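PDB 1XM7: calcineurin-like phosphoesterase domain-containing protein from Aquifex aeolicus, which probably acts as a metal-dependent hydrolase of the calcineurin-like phosphoesterase family, although its substrate is unknown. Local coordinates for residues L143-V148 with I164-A169; H113-D118 with D126-V131; Y5-T10 with L47-D52; K105-L110 with N139-I144. All blocks are in the same frame, centred on the assembly; numbering follows the deposited sequence.

Contact 1 (L143-V148 with I164-A169)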
# COMPACT_ATOMS: atom_id res chain seq x y z
N LEU A 143 5.93 -10.75 2.38
CA LEU A 143 5.98 -9.33 2.69
C LEU A 143 5.20 -8.61 1.61
O LEU A 143 5.49 -8.75 0.43
CB LEU A 143 7.41 -8.80 2.68
CG LEU A 143 7.56 -7.27 2.74
CD1 LEU A 143 6.97 -6.74 4.04
CD2 LEU A 143 9.02 -6.88 2.62
N ILE A 144 4.18 -7.86 2.02
CA ILE A 144 3.40 -7.08 1.08
C ILE A 144 3.82 -5.66 1.42
O ILE A 144 3.76 -5.25 2.58
CB ILE A 144 1.90 -7.25 1.32
CG1 ILE A 144 1.54 -8.73 1.23
CG2 ILE A 144 1.11 -6.46 0.28
CD1 ILE A 144 0.06 -8.99 1.21
N HIS A 145 4.28 -4.92 0.42
CA HIS A 145 4.73 -3.55 0.64
C HIS A 145 4.36 -2.63 -0.52
O HIS A 145 3.62 -3.01 -1.42
CB HIS A 145 6.25 -3.54 0.80
CG HIS A 145 6.97 -3.93 -0.45
ND1 HIS A 145 6.99 -3.14 -1.57
CD2 HIS A 145 7.63 -5.07 -0.78
CE1 HIS A 145 7.63 -3.77 -2.54
NE2 HIS A 145 8.03 -4.94 -2.09
N GLY A 146 4.88 -1.41 -0.46
CA GLY A 146 4.64 -0.44 -1.51
C GLY A 146 5.95 0.31 -1.74
O GLY A 146 6.99 -0.30 -1.99
N HIS A 147 5.88 1.63 -1.69
CA HIS A 147 7.06 2.46 -1.84
C HIS A 147 7.79 2.49 -3.19
O HIS A 147 8.15 3.56 -3.66
CB HIS A 147 8.05 2.12 -0.73
CG HIS A 147 9.20 3.06 -0.63
ND1 HIS A 147 10.40 2.85 -1.29
CD2 HIS A 147 9.34 4.24 0.02
CE1 HIS A 147 11.22 3.85 -1.04
NE2 HIS A 147 10.60 4.71 -0.25
N VAL A 148 8.02 1.33 -3.82
CA VAL A 148 8.73 1.32 -5.11
C VAL A 148 7.81 1.57 -6.30
O VAL A 148 6.95 0.75 -6.63
CB VAL A 148 9.46 -0.02 -5.34
CG1 VAL A 148 10.34 0.10 -6.58
CG2 VAL A 148 10.29 -0.38 -4.11
N ILE A 164 13.54 -13.62 0.87
CA ILE A 164 12.28 -12.96 1.19
C ILE A 164 11.35 -12.92 -0.02
O ILE A 164 11.76 -12.53 -1.12
CB ILE A 164 12.53 -11.50 1.68
CG1 ILE A 164 13.39 -11.50 2.95
CG2 ILE A 164 11.21 -10.82 1.95
CD1 ILE A 164 13.79 -10.12 3.44
N GLU A 165 10.11 -13.33 0.19
CA GLU A 165 9.11 -13.32 -0.86
C GLU A 165 8.26 -12.06 -0.66
O GLU A 165 7.96 -11.70 0.47
CB GLU A 165 8.23 -14.57 -0.78
CG GLU A 165 8.97 -15.84 -1.20
CD GLU A 165 9.53 -15.74 -2.61
OE1 GLU A 165 10.35 -16.61 -3.00
OE2 GLU A 165 9.14 -14.80 -3.34
N CYS A 166 7.88 -11.40 -1.74
CA CYS A 166 7.11 -10.17 -1.61
C CYS A 166 6.24 -9.83 -2.81
O CYS A 166 6.35 -10.43 -3.88
CB CYS A 166 8.06 -9.00 -1.34
SG CYS A 166 9.17 -8.66 -2.76
N ILE A 167 5.37 -8.84 -2.62
CA ILE A 167 4.50 -8.36 -3.68
C ILE A 167 4.31 -6.86 -3.45
O ILE A 167 4.05 -6.43 -2.32
CB ILE A 167 3.13 -9.05 -3.67
CG1 ILE A 167 2.06 -8.02 -3.99
CG2 ILE A 167 2.91 -9.77 -2.35
CD1 ILE A 167 0.68 -8.40 -3.56
N ASN A 168 4.44 -6.09 -4.52
CA ASN A 168 4.33 -4.64 -4.46
C ASN A 168 2.89 -4.19 -4.63
O ASN A 168 2.33 -4.32 -5.72
CB ASN A 168 5.20 -4.04 -5.56
CG ASN A 168 5.43 -2.56 -5.37
OD1 ASN A 168 4.57 -1.85 -4.87
ND2 ASN A 168 6.60 -2.09 -5.79
N ALA A 169 2.30 -3.64 -3.57
CA ALA A 169 0.91 -3.16 -3.60
C ALA A 169 0.73 -1.74 -4.17
O ALA A 169 -0.39 -1.23 -4.19
CB ALA A 169 0.33 -3.22 -2.22
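Leu-143 and Cys-166 pair where strands 142-145 and 166-168 run parallel, at one margin of the smaller sheet of this calcineurin-like fold. Leu-143 N bonds to Glu-165 O, and Leu-143 O accepts from Ile-167 N at 3.1 Å. Leu-143 CB packs on Cys-166 CB (4.1 Å), while the leucine's end turns to Val-131 and Tyr-135 of helix 125-137. Ile-144 leaves by the other face. It lies alongside Ile-167, pointing the same way, with CG1 4.0 Å from Ile-167 CG2. His-145 N bonds to Ile-167 O, and His-145 O accepts from Ala-169 N at 2.6 Å, alongside the last bridge, His-145 with Asn-168. His-145 CG sits between backbone N and carbonyl carbon (chi1 66°), which brings Ile-167 O over the centre of one ring face. Cys-166 SG, in a disulfide with Cys-159, meets the ring edge 3.9 Å from His-145 NE2. The ring is held through ND1, which donates to a lone pair of Gly-146 O at 2.9 Å; buried NE2 has no hydrogen-bond partner in the model. Gly-146 O also takes Val-148 N. With an alanine here, Gly-146 O would probably lose one of two donors and a gap would open beside the disulfide. Gly-146 starts the Gly-His-X-His motif, which in relatives supplies metal ligands. Asn-168 OD1 is held by Asn-170 N, and Asn-168 ND2 reaches an in-plane lone pair of Val-148 O at 3.0 Å.

Contact 2 (H113-D118 with D126-V131); sequences HYPAKD and DRQEMV
Tyr-114 to Asp-118 form a loop that lies against the first turns of helix 125-137, so this is a loop-on-helix contact. The loop follows strand 107-112, and the helix is the crossover of the beta-alpha-beta unit that continues into strand 142-145. The polar pair across the contact is Tyr-114 with Arg-127. The CB of Arg-127 stands over one face of the tyrosine ring in a CH-pi contact, 3.9 Å from the ring centroid. From there the arginine chain runs extended from CG to NE. This lays CD over the CE2-CZ side of the same face, 3.4 Å from Tyr-114 CZ. The guanidinium stands steeply to the ring, with planes 82° apart. Its NH1 donates to Tyr-114 OH at 2.8 Å, and the oxygen lies close to the guanidinium plane. The opposite ring face is covered by CD2 of His-113, which is held by Leu-50 O and matches a metal-ligand histidine of relatives. Further along the helix, Val-131 puts CG2 on Tyr-114 CB at 4.0 Å and also packs on Leu-110 and Leu-143 of the sheet. Gln-128 fills the middle of the contact. Its CG lies 3.3 Å from Pro-115 O, and its CB touches Ala-116 O, an oxygen hydrogen-bonded by Arg-132 NH1. Asp-118 CB lies against the end of Gln-128, while Asp-118 OD1 bonds Ile-120 N. The chemistry implies a clamp on Tyr-114: aliphatic arginine stem on one face, imidazole on the other, and an N-H...O hydrogen bond from Arg-127 at the hydroxyl. The ring is thus fixed in both tilt and rotation.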
# COMPACT_ATOMS: atom_id res chain seq x y z
N HIS A 113 5.39 -0.48 4.54
CA HIS A 113 5.41 0.40 3.38
C HIS A 113 6.71 0.19 2.63
O HIS A 113 6.75 0.26 1.41
CB HIS A 113 5.33 1.86 3.82
CG HIS A 113 5.59 2.83 2.72
ND1 HIS A 113 4.69 3.08 1.71
CD2 HIS A 113 6.67 3.59 2.45
CE1 HIS A 113 5.20 3.95 0.86
NE2 HIS A 113 6.41 4.28 1.29
N TYR A 114 7.77 -0.06 3.38
CA TYR A 114 9.10 -0.23 2.80
C TYR A 114 9.37 -1.64 2.37
O TYR A 114 8.89 -2.59 2.98
CB TYR A 114 10.16 0.23 3.80
CG TYR A 114 9.91 1.62 4.33
CD1 TYR A 114 8.95 1.85 5.32
CD2 TYR A 114 10.58 2.73 3.79
CE1 TYR A 114 8.65 3.14 5.75
CE2 TYR A 114 10.29 4.02 4.21
CZ TYR A 114 9.32 4.22 5.19
OH TYR A 114 9.01 5.50 5.62
N PRO A 115 10.17 -1.81 1.30
CA PRO A 115 10.54 -3.12 0.76
C PRO A 115 11.78 -3.65 1.46
O PRO A 115 12.40 -2.94 2.27
CB PRO A 115 10.82 -2.80 -0.71
CG PRO A 115 11.52 -1.47 -0.59
CD PRO A 115 10.64 -0.72 0.41
N ALA A 116 12.16 -4.88 1.16
CA ALA A 116 13.35 -5.46 1.75
C ALA A 116 14.54 -4.73 1.12
O ALA A 116 15.55 -4.46 1.79
CB ALA A 116 13.42 -6.96 1.46
N LYS A 117 14.41 -4.41 -0.16
CA LYS A 117 15.46 -3.72 -0.89
C LYS A 117 14.87 -3.01 -2.09
O LYS A 117 14.14 -3.62 -2.85
CB LYS A 117 16.50 -4.72 -1.36
CG LYS A 117 17.75 -4.08 -1.93
CD LYS A 117 18.75 -5.14 -2.39
CE LYS A 117 20.17 -4.73 -2.00
NZ LYS A 117 20.31 -4.50 -0.51
N ASP A 118 15.17 -1.72 -2.25
CA ASP A 118 14.66 -0.96 -3.38
C ASP A 118 15.52 -1.30 -4.62
O ASP A 118 16.72 -0.98 -4.68
CB ASP A 118 14.71 0.54 -3.10
CG ASP A 118 13.92 1.35 -4.12
OD1 ASP A 118 14.11 1.15 -5.34
OD2 ASP A 118 13.10 2.20 -3.70
N ASP A 126 17.85 2.25 6.31
CA ASP A 126 17.61 1.88 7.71
C ASP A 126 16.23 1.24 7.86
O ASP A 126 16.07 0.25 8.56
CB ASP A 126 17.66 3.11 8.63
CG ASP A 126 19.06 3.66 8.82
OD1 ASP A 126 19.17 4.82 9.26
OD2 ASP A 126 20.04 2.94 8.56
N ARG A 127 15.24 1.82 7.20
CA ARG A 127 13.88 1.29 7.30
C ARG A 127 13.76 -0.05 6.55
O ARG A 127 13.03 -0.95 6.98
CB ARG A 127 12.88 2.34 6.79
CG ARG A 127 12.99 3.64 7.58
CD ARG A 127 12.12 4.77 7.06
NE ARG A 127 12.59 6.05 7.59
CZ ARG A 127 12.03 7.23 7.30
NH1 ARG A 127 10.99 7.29 6.50
NH2 ARG A 127 12.55 8.34 7.81
N GLN A 128 14.49 -0.17 5.45
CA GLN A 128 14.48 -1.41 4.69
C GLN A 128 15.05 -2.52 5.58
O GLN A 128 14.53 -3.63 5.62
CB GLN A 128 15.34 -1.28 3.44
CG GLN A 128 14.68 -0.53 2.31
CD GLN A 128 15.64 -0.32 1.16
OE1 GLN A 128 16.62 -1.05 1.03
NE2 GLN A 128 15.37 0.68 0.33
N GLU A 129 16.12 -2.20 6.30
CA GLU A 129 16.74 -3.18 7.19
C GLU A 129 15.82 -3.62 8.32
O GLU A 129 15.87 -4.76 8.76
CB GLU A 129 18.03 -2.60 7.77
CG GLU A 129 18.54 -3.33 8.98
CD GLU A 129 19.70 -2.60 9.64
OE1 GLU A 129 19.67 -1.35 9.70
OE2 GLU A 129 20.63 -3.28 10.12
N MET A 130 14.99 -2.71 8.80
CA MET A 130 14.08 -3.04 9.88
C MET A 130 13.05 -4.05 9.39
O MET A 130 12.72 -5.01 10.09
CB MET A 130 13.40 -1.77 10.39
CG MET A 130 14.36 -0.76 11.03
SD MET A 130 15.20 -1.43 12.49
CE MET A 130 14.75 -0.26 13.60
N VAL A 131 12.56 -3.83 8.18
CA VAL A 131 11.57 -4.72 7.57
C VAL A 131 12.12 -6.14 7.47
O VAL A 131 11.46 -7.11 7.82
CB VAL A 131 11.18 -4.21 6.15
CG1 VAL A 131 10.27 -5.23 5.47
CG2 VAL A 131 10.47 -2.86 6.26

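Contact 3 (Y5-T10 with L47-D52)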
# COMPACT_ATOMS: atom_id res chain seq x y z
N TYR A 5 -7.88 -6.68 1.02
CA TYR A 5 -7.32 -6.00 -0.15
C TYR A 5 -6.12 -5.17 0.27
O TYR A 5 -6.05 -4.73 1.40
CB TYR A 5 -8.35 -5.09 -0.79
CG TYR A 5 -9.52 -5.83 -1.36
CD1 TYR A 5 -10.66 -6.05 -0.60
CD2 TYR A 5 -9.46 -6.37 -2.65
CE1 TYR A 5 -11.73 -6.78 -1.11
CE2 TYR A 5 -10.51 -7.10 -3.17
CZ TYR A 5 -11.65 -7.30 -2.39
OH TYR A 5 -12.70 -8.01 -2.91
N PHE A 6 -5.19 -4.97 -0.66
CA PHE A 6 -4.00 -4.20 -0.36
C PHE A 6 -3.70 -3.25 -1.50
O PHE A 6 -3.75 -3.62 -2.67
CB PHE A 6 -2.81 -5.12 -0.13
CG PHE A 6 -3.12 -6.26 0.76
CD1 PHE A 6 -3.83 -7.36 0.27
CD2 PHE A 6 -2.79 -6.22 2.10
CE1 PHE A 6 -4.21 -8.39 1.11
CE2 PHE A 6 -3.17 -7.25 2.96
CZ PHE A 6 -3.88 -8.33 2.46
N ILE A 7 -3.37 -2.02 -1.12
CA ILE A 7 -3.09 -0.96 -2.07
C ILE A 7 -2.17 0.01 -1.37
O ILE A 7 -2.15 0.06 -0.14
CB ILE A 7 -4.40 -0.25 -2.43
CG1 ILE A 7 -4.21 0.67 -3.64
CG2 ILE A 7 -4.92 0.49 -1.19
CD1 ILE A 7 -5.55 1.13 -4.25
N SER A 8 -1.40 0.77 -2.13
CA SER A 8 -0.51 1.74 -1.50
C SER A 8 0.01 2.77 -2.48
O SER A 8 -0.10 2.60 -3.69
CB SER A 8 0.67 1.03 -0.84
OG SER A 8 1.48 0.44 -1.82
N ASP A 9 0.59 3.84 -1.94
CA ASP A 9 1.14 4.91 -2.74
C ASP A 9 0.10 5.54 -3.65
O ASP A 9 0.36 5.77 -4.83
CB ASP A 9 2.31 4.40 -3.58
CG ASP A 9 3.34 3.69 -2.74
OD1 ASP A 9 3.20 2.47 -2.53
OD2 ASP A 9 4.27 4.36 -2.26
N THR A 10 -1.06 5.83 -3.08
CA THR A 10 -2.15 6.43 -3.83
C THR A 10 -1.85 7.88 -4.19
O THR A 10 -2.29 8.38 -5.23
CB THR A 10 -3.45 6.33 -3.04
OG1 THR A 10 -3.21 6.68 -1.68
CG2 THR A 10 -3.97 4.90 -3.09
N LEU A 47 -9.50 -3.34 3.87
CA LEU A 47 -8.51 -2.77 2.96
C LEU A 47 -7.28 -2.26 3.68
O LEU A 47 -7.36 -1.44 4.61
CB LEU A 47 -9.14 -1.62 2.17
CG LEU A 47 -8.26 -0.77 1.25
CD1 LEU A 47 -7.70 -1.62 0.11
CD2 LEU A 47 -9.08 0.38 0.69
N TYR A 48 -6.12 -2.75 3.27
CA TYR A 48 -4.86 -2.32 3.86
C TYR A 48 -4.16 -1.30 2.94
O TYR A 48 -3.89 -1.59 1.77
CB TYR A 48 -3.92 -3.51 4.09
CG TYR A 48 -4.39 -4.47 5.17
CD1 TYR A 48 -5.31 -5.48 4.89
CD2 TYR A 48 -3.95 -4.33 6.49
CE1 TYR A 48 -5.79 -6.33 5.91
CE2 TYR A 48 -4.42 -5.16 7.51
CZ TYR A 48 -5.34 -6.16 7.21
OH TYR A 48 -5.80 -6.97 8.22
N HIS A 49 -3.91 -0.11 3.48
CA HIS A 49 -3.22 0.94 2.73
C HIS A 49 -1.81 0.93 3.31
O HIS A 49 -1.60 1.24 4.48
CB HIS A 49 -3.87 2.29 2.96
CG HIS A 49 -3.42 3.34 1.99
ND1 HIS A 49 -2.09 3.65 1.80
CD2 HIS A 49 -4.12 4.14 1.15
CE1 HIS A 49 -1.99 4.59 0.88
NE2 HIS A 49 -3.20 4.91 0.48
N LEU A 50 -0.83 0.57 2.49
CA LEU A 50 0.54 0.46 2.98
C LEU A 50 1.46 1.65 2.77
O LEU A 50 2.66 1.47 2.56
CB LEU A 50 1.17 -0.82 2.41
CG LEU A 50 0.26 -2.07 2.51
CD1 LEU A 50 1.00 -3.28 2.01
CD2 LEU A 50 -0.21 -2.30 3.94
N GLY A 51 0.93 2.87 2.83
CA GLY A 51 1.81 4.02 2.69
C GLY A 51 1.54 5.09 1.66
O GLY A 51 1.14 4.82 0.54
N ASP A 52 1.82 6.33 2.08
CA ASP A 52 1.65 7.53 1.26
C ASP A 52 0.24 7.64 0.70
O ASP A 52 0.00 7.58 -0.51
CB ASP A 52 2.73 7.57 0.18
CG ASP A 52 4.12 7.79 0.77
OD1 ASP A 52 5.12 7.78 0.02
OD2 ASP A 52 4.21 7.99 2.00
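Tyr-5 and Leu-47 open a parallel pairing of strands 4-7 and 46-49, in the middle of the larger sheet of the metallophosphoesterase fold. The strands end in two family motifs, Asp-X-His at Asp-9 to His-11 and Gly-Asp at Gly-51 and Asp-52. The strand part is the tightly packed side. Tyr-48 N bonds to Tyr-5 O at 2.7 Å, Ile-7 N to Tyr-48 O, and Leu-50 N to Ile-7 O. On one face Leu-47 CD1 wedges between Tyr-5 CB (3.6 Å) and Ile-7 CG2, with helix 29-38 packed on Ile-7 and Leu-47. On the other face the Phe-6 and Tyr-48 rings lie side by side with planes at 11°. They are slid apart, with Phe-6 CE2 3.4 Å from Tyr-48 CD1. Leu-111 of the other sheet packs on both. Beyond the strands the pairing opens out. Asp-9 N still bonds to Gly-51 O at 2.7 Å, but the Asp-9 and Asp-52 carboxylates cross with their planes 83° apart, OD2 to OD1 4.2 Å. Asp-52 is partly exposed, and its OD2 bonds His-81 N. Two acids so close are consistent with the metal site of relatives. His-49 ties this looser end to the core. Its CG is anti to the backbone N (chi1 -167°), which turns the ring toward Thr-10. Gly-51 N reaches His-49 ND1 in the ring plane, and His-49 NE2 donates to Thr-10 OG1 at 2.8 Å. A phenylalanine here would probably leave Thr-10 OG1 without this donor and Gly-51 N without its acceptor. Thr-10 OG1 is also bonded to Phe-53 O.

Contact 4 (K105-L110 with N139-I144); sequences KGKRIL and NCDLLI
Leu-110 and Leu-143 lie side by side and point the same way on the helix-covered face of a beta-alpha-beta unit. Strands 107-112 and 142-145 run parallel here, joined by helix 125-137. The two CD1 methyls of Leu-110 and Leu-143 meet at 3.5 Å. Leu-110 CG is anti to the backbone N (chi1 -153°), which swings CD1 alongside Leu-143 CD1. The Leu-110 side chain also packs on Val-131 and Ile-134 of the helix. Cys-140 SG comes against Leu-110 CB at 4.0 Å. On the reverse face Ile-109 and Ile-144 run at a slant to each other, with CG2 of Ile-109 3.7 Å from CG1 of Ile-144. Backbone bonds hold this register: Leu-110 N to Leu-142 O, and Ile-144 N to Leu-110 O. The outer end is more polar. Asn-139 closes the helix with a Schellman motif, and the chain then turns into the strand. Arg-108 O takes two donors there, Asp-141 N at 2.8 Å and Leu-142 N at 3.2 Å. The extended Arg-108 side chain runs past Cys-140 to a salt bridge with Glu-138. Lys-107 crosses Asp-141 at about a right angle and touches it with CB and CG, while its NZ bonds Ile-188 O. The Asp-141 carboxylate instead grips the strand backbone: OD2 accepts Arg-108 N through its anti lone pair, at 2.9 Å and nearly straight (171°).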
# COMPACT_ATOMS: atom_id res chain seq x y z
N LYS A 105 -4.71 -18.06 6.13
CA LYS A 105 -4.72 -19.48 5.76
C LYS A 105 -3.36 -20.11 6.04
O LYS A 105 -2.69 -20.64 5.14
CB LYS A 105 -5.10 -19.66 4.28
CG LYS A 105 -6.58 -19.44 4.01
CD LYS A 105 -6.91 -19.46 2.53
CE LYS A 105 -8.40 -19.17 2.30
NZ LYS A 105 -8.77 -18.96 0.86
N GLY A 106 -2.95 -20.04 7.30
CA GLY A 106 -1.68 -20.62 7.70
C GLY A 106 -0.49 -19.69 7.65
O GLY A 106 0.08 -19.33 8.69
N LYS A 107 -0.10 -19.29 6.44
CA LYS A 107 1.05 -18.42 6.25
C LYS A 107 0.99 -17.08 6.98
O LYS A 107 -0.08 -16.53 7.23
CB LYS A 107 1.32 -18.24 4.75
CG LYS A 107 1.69 -19.58 4.11
CD LYS A 107 2.27 -19.46 2.71
CE LYS A 107 2.77 -20.83 2.22
NZ LYS A 107 3.35 -20.77 0.85
N ARG A 108 2.18 -16.58 7.34
CA ARG A 108 2.34 -15.34 8.09
C ARG A 108 2.76 -14.20 7.17
O ARG A 108 3.74 -14.33 6.43
CB ARG A 108 3.38 -15.57 9.18
CG ARG A 108 3.29 -14.63 10.34
CD ARG A 108 4.09 -15.17 11.51
NE ARG A 108 4.08 -14.21 12.61
CZ ARG A 108 4.51 -14.45 13.84
NH1 ARG A 108 4.98 -15.65 14.16
NH2 ARG A 108 4.47 -13.49 14.76
N ILE A 109 2.03 -13.09 7.23
CA ILE A 109 2.30 -11.94 6.37
C ILE A 109 2.73 -10.63 7.03
O ILE A 109 2.06 -10.11 7.93
CB ILE A 109 1.06 -11.62 5.49
CG1 ILE A 109 0.54 -12.89 4.81
CG2 ILE A 109 1.43 -10.58 4.43
CD1 ILE A 109 -0.77 -12.71 4.07
N LEU A 110 3.86 -10.10 6.56
CA LEU A 110 4.40 -8.84 7.04
C LEU A 110 3.89 -7.75 6.11
O LEU A 110 4.05 -7.83 4.88
CB LEU A 110 5.93 -8.84 7.00
CG LEU A 110 6.73 -7.96 7.97
CD1 LEU A 110 7.97 -7.46 7.27
CD2 LEU A 110 5.93 -6.79 8.47
N ASN A 139 9.72 -14.94 11.49
CA ASN A 139 9.61 -16.07 10.58
C ASN A 139 8.45 -15.91 9.62
O ASN A 139 7.63 -16.81 9.46
CB ASN A 139 9.46 -17.36 11.37
CG ASN A 139 10.69 -17.68 12.19
OD1 ASN A 139 11.72 -18.08 11.64
ND2 ASN A 139 10.61 -17.47 13.51
N CYS A 140 8.40 -14.75 8.96
CA CYS A 140 7.34 -14.45 8.02
C CYS A 140 7.47 -15.17 6.68
O CYS A 140 8.58 -15.45 6.20
CB CYS A 140 7.26 -12.94 7.79
SG CYS A 140 6.73 -12.03 9.26
N ASP A 141 6.32 -15.46 6.09
CA ASP A 141 6.28 -16.15 4.81
C ASP A 141 6.21 -15.19 3.63
O ASP A 141 6.74 -15.48 2.55
CB ASP A 141 5.08 -17.10 4.80
CG ASP A 141 5.22 -18.22 5.81
OD1 ASP A 141 6.07 -19.11 5.59
OD2 ASP A 141 4.50 -18.20 6.84
N LEU A 142 5.57 -14.05 3.83
CA LEU A 142 5.45 -13.08 2.76
C LEU A 142 5.48 -11.64 3.25
O LEU A 142 5.11 -11.35 4.39
CB LEU A 142 4.15 -13.33 2.00
CG LEU A 142 3.75 -12.34 0.91
CD1 LEU A 142 4.74 -12.37 -0.25
CD2 LEU A 142 2.33 -12.68 0.44
N LEU A 143 5.93 -10.75 2.38
CA LEU A 143 5.98 -9.33 2.69
C LEU A 143 5.20 -8.61 1.61
O LEU A 143 5.49 -8.75 0.43
CB LEU A 143 7.41 -8.80 2.68
CG LEU A 143 7.56 -7.27 2.74
CD1 LEU A 143 6.97 -6.74 4.04
CD2 LEU A 143 9.02 -6.88 2.62
N ILE A 144 4.18 -7.86 2.02
CA ILE A 144 3.40 -7.08 1.08
C ILE A 144 3.82 -5.66 1.42
O ILE A 144 3.76 -5.25 2.58
CB ILE A 144 1.90 -7.25 1.32
CG1 ILE A 144 1.54 -8.73 1.23
CG2 ILE A 144 1.11 -6.46 0.28
CD1 ILE A 144 0.06 -8.99 1.21

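In the fold
Contacts 1 and 4 are neighbours in one sheet and share Leu-143 and Ile-144 of strand 142-145. Contact 2 adds the crossover helix, where Val-131 CG1 meets Leu-143 CD2 at 3.5 Å. Contact 3 belongs to the other sheet, its centre about 11 Å from that of contact 1. The loop ends of contacts 1, 2 and 3 converge on the probable metal site. His-147 N lies 2.9 Å from Asp-9 OD1, and His-113 ND1 2.7 Å from Leu-50 O. His-113 CE1 is 3.9 Å from Asp-52 OD1. Contact 4 lies toward the strand ends away from the site, about 17 Å from contact 3 between centres, though Leu-50 CD1 touches Ile-144 O at 3.4 Å.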